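Local coordinates for Two-component response regulator yesN (Fusobacterium nucleatum, PDB 3LSG), which probably binds specific DNA sequences through this C-terminal AraC-type helix-turn-helix domain to regulate transcription as part of a two-component system, at residues L53-E58 / K89-Y94. Sequence-based numbering, arbitrary orientation.
Sequences LQKRME and KFKKYY. With PO4 (phosphate ion), chain F.
Selenomethionine M57 of helix 48-66 fits as a knob among K89, F90, Y93 and Y94 of helix 83-94, a helix-helix contact inside the AraC-type DNA-binding domain. The axes of segments 53-58 and 89-94 approach to 10.6 Å and run nearly perpendicular, at 94°, so a few residues make most of the interface. A long, unbranched, flexible side chain suits such a hole: bent at chi2 and chi3, M57 brings SE to 3.5 Å from F90 CA, oblique to the F90 ring in a Met-aromatic contact. Its CB and CG lie over one face of Y93, with a CH-pi contact from CB 3.9 Å from the ring centroid. With CG anti to the backbone N (chi1 -167°), the Y93 ring extends toward helix 48-66, and Y93 OH packs 3.4 Å from Q54 CG. Tyrosine serves this partly exposed margin well, being apolar on its face and polar at its end: one water joins Y93 OH to E58 OE2. That same carboxylate oxygen accepts a nearly straight bond from Q54 NE2 (2.8 Å, 164°), coming from above the carboxylate plane, which ties down two side chains one helical turn apart. Y94 packs a ring face against Y93 CD2, while Y94 OH may give a weak hydrogen bond to M57 O, which lies at the ring's edge. At the other border L53 CD1 touches K89 CB; beyond this aliphatic part, K89 NZ hydrogen-bonds O3 of a phosphate at 2.6 Å, an ion probably from the crystallisation liquor and also bound by Y85 and by Y85 and K89 of the second subunit. Around the contact, F90 packs on A60 and L64 farther along helix 48-66, Y101 of helix 98-101 meets the F90 and Y94 rings, and F80, in the loop before helix 83-94, touches M57 and K89.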
loop_
_atom_site.group_PDB
_atom_site.type_symbol
_atom_site.label_atom_id
_atom_site.label_comp_id
_atom_site.label_asym_id
_atom_site.label_seq_id
_atom_site.Cartn_x
_atom_site.Cartn_y
_atom_site.Cartn_z
ATOM N N LEU A 53 -8.905 -0.225 -2.022
ATOM C CA LEU A 53 -8.494 -1.120 -3.094
ATOM C C LEU A 53 -9.691 -1.503 -3.974
ATOM O O LEU A 53 -9.623 -1.433 -5.195
ATOM C CB LEU A 53 -7.808 -2.362 -2.519
ATOM C CG LEU A 53 -7.436 -3.395 -3.587
ATOM C CD1 LEU A 53 -6.424 -2.775 -4.564
ATOM C CD2 LEU A 53 -6.865 -4.654 -2.953
ATOM N N GLN A 54 -10.807 -1.856 -3.348
ATOM C CA GLN A 54 -11.995 -2.228 -4.120
ATOM C C GLN A 54 -12.493 -1.113 -5.046
ATOM O O GLN A 54 -12.849 -1.371 -6.184
ATOM C CB GLN A 54 -13.131 -2.664 -3.202
ATOM C CG GLN A 54 -14.438 -2.845 -3.924
ATOM C CD GLN A 54 -15.511 -3.393 -3.019
ATOM O OE1 GLN A 54 -15.343 -3.428 -1.802
ATOM N NE2 GLN A 54 -16.617 -3.839 -3.608
ATOM N N LYS A 55 -12.520 0.126 -4.563
ATOM C CA LYS A 55 -12.932 1.232 -5.425
ATOM C C LYS A 55 -12.016 1.368 -6.648
ATOM O O LYS A 55 -12.478 1.599 -7.766
ATOM C CB LYS A 55 -12.992 2.541 -4.636
ATOM C CG LYS A 55 -14.044 2.520 -3.541
ATOM C CD LYS A 55 -15.409 2.916 -4.074
ATOM C CE LYS A 55 -15.392 4.385 -4.484
ATOM N NZ LYS A 55 -16.757 4.972 -4.575
ATOM N N ARG A 56 -10.718 1.235 -6.427
ATOM C CA ARG A 56 -9.746 1.321 -7.506
ATOM C C ARG A 56 -9.840 0.163 -8.516
ATOM O O ARG A 56 -9.734 0.389 -9.721
ATOM C CB ARG A 56 -8.333 1.418 -6.926
ATOM C CG ARG A 56 -8.147 2.669 -6.061
ATOM C CD ARG A 56 -6.778 2.724 -5.398
ATOM N NE ARG A 56 -6.420 4.113 -5.088
ATOM C CZ ARG A 56 -5.455 4.463 -4.245
ATOM N NH1 ARG A 56 -4.746 3.535 -3.609
ATOM N NH2 ARG A 56 -5.200 5.743 -4.043
HETATM N N MSE A 57 -10.037 -1.057 -8.025
HETATM C CA MSE A 57 -10.187 -2.218 -8.903
HETATM C C MSE A 57 -11.470 -2.140 -9.738
HETATM O O MSE A 57 -11.489 -2.490 -10.923
HETATM C CB MSE A 57 -10.182 -3.520 -8.085
HETATM C CG MSE A 57 -8.849 -3.850 -7.402
HETATM SE SE MSE A 57 -7.306 -3.900 -8.610
HETATM C CE MSE A 57 -6.735 -2.035 -8.636
ATOM N N GLU A 58 -12.553 -1.690 -9.115
ATOM C CA GLU A 58 -13.800 -1.547 -9.839
ATOM C C GLU A 58 -13.667 -0.517 -10.957
ATOM O O GLU A 58 -14.163 -0.736 -12.055
ATOM C CB GLU A 58 -14.960 -1.242 -8.883
ATOM C CG GLU A 58 -15.309 -2.468 -8.024
ATOM C CD GLU A 58 -16.302 -2.203 -6.892
ATOM O OE1 GLU A 58 -16.583 -1.027 -6.564
ATOM O OE2 GLU A 58 -16.793 -3.197 -6.315
ATOM N N LYS A 89 -1.889 -6.232 -7.908
ATOM C CA LYS A 89 -3.096 -6.093 -7.091
ATOM C C LYS A 89 -4.316 -6.566 -7.885
ATOM O O LYS A 89 -5.176 -7.263 -7.355
ATOM C CB LYS A 89 -3.294 -4.642 -6.613
ATOM C CG LYS A 89 -2.320 -4.180 -5.518
ATOM C CD LYS A 89 -2.545 -4.967 -4.231
ATOM C CE LYS A 89 -1.837 -4.336 -3.048
ATOM N NZ LYS A 89 -1.871 -5.243 -1.859
ATOM N N PHE A 90 -4.388 -6.173 -9.160
ATOM C CA PHE A 90 -5.501 -6.540 -10.015
ATOM C C PHE A 90 -5.592 -8.061 -10.110
ATOM O O PHE A 90 -6.677 -8.644 -10.014
ATOM C CB PHE A 90 -5.313 -5.947 -11.418
ATOM C CG PHE A 90 -6.517 -6.111 -12.306
ATOM C CD1 PHE A 90 -7.425 -5.072 -12.467
ATOM C CD2 PHE A 90 -6.741 -7.302 -12.975
ATOM C CE1 PHE A 90 -8.552 -5.223 -13.290
ATOM C CE2 PHE A 90 -7.850 -7.454 -13.804
ATOM C CZ PHE A 90 -8.760 -6.421 -13.954
ATOM N N LYS A 91 -4.448 -8.704 -10.312
ATOM C CA LYS A 91 -4.431 -10.146 -10.458
ATOM C C LYS A 91 -4.847 -10.838 -9.157
ATOM O O LYS A 91 -5.475 -11.881 -9.175
ATOM C CB LYS A 91 -3.059 -10.654 -10.908
ATOM C CG LYS A 91 -3.072 -12.171 -11.136
ATOM C CD LYS A 91 -1.826 -12.680 -11.827
ATOM C CE LYS A 91 -1.914 -14.187 -12.016
ATOM N NZ LYS A 91 -0.632 -14.774 -12.473
ATOM N N LYS A 92 -4.491 -10.266 -8.023
ATOM C CA LYS A 92 -4.922 -10.863 -6.756
ATOM C C LYS A 92 -6.417 -10.658 -6.563
ATOM O O LYS A 92 -7.110 -11.526 -6.021
ATOM C CB LYS A 92 -4.154 -10.270 -5.575
ATOM C CG LYS A 92 -2.728 -10.791 -5.453
ATOM C CD LYS A 92 -2.212 -10.586 -4.035
ATOM C CE LYS A 92 -0.701 -10.706 -3.960
ATOM N NZ LYS A 92 -0.028 -9.517 -4.546
ATOM N N TYR A 93 -6.919 -9.515 -7.026
ATOM C CA TYR A 93 -8.332 -9.185 -6.843
ATOM C C TYR A 93 -9.242 -9.968 -7.815
ATOM O O TYR A 93 -10.265 -10.551 -7.413
ATOM C CB TYR A 93 -8.541 -7.662 -6.968
ATOM C CG TYR A 93 -9.902 -7.176 -6.498
ATOM C CD1 TYR A 93 -10.108 -6.773 -5.176
ATOM C CD2 TYR A 93 -10.974 -7.130 -7.367
ATOM C CE1 TYR A 93 -11.355 -6.326 -4.745
ATOM C CE2 TYR A 93 -12.217 -6.696 -6.955
ATOM C CZ TYR A 93 -12.407 -6.288 -5.646
ATOM O OH TYR A 93 -13.655 -5.859 -5.247
ATOM N N TYR A 94 -8.859 -10.014 -9.085
ATOM C CA TYR A 94 -9.705 -10.657 -10.091
ATOM C C TYR A 94 -9.211 -12.045 -10.517
ATOM O O TYR A 94 -9.858 -12.723 -11.320
ATOM C CB TYR A 94 -9.852 -9.736 -11.304
ATOM C CG TYR A 94 -10.699 -8.505 -11.036
ATOM C CD1 TYR A 94 -12.078 -8.621 -10.801
ATOM C CD2 TYR A 94 -10.136 -7.231 -11.030
ATOM C CE1 TYR A 94 -12.868 -7.500 -10.575
ATOM C CE2 TYR A 94 -10.921 -6.098 -10.799
ATOM C CZ TYR A 94 -12.279 -6.236 -10.578
ATOM O OH TYR A 94 -13.050 -5.116 -10.342
HETATM P P PO4 F . -0.776 -2.460 0.414
HETATM O O1 PO4 F . -2.153 -1.973 0.768
HETATM O O2 PO4 F . 0.176 -2.239 1.560
HETATM O O3 PO4 F . -0.852 -3.938 0.105
HETATM O O4 PO4 F . -0.279 -1.704 -0.793
HETATM O O HOH W 1 -15.755 -5.636 -6.935
#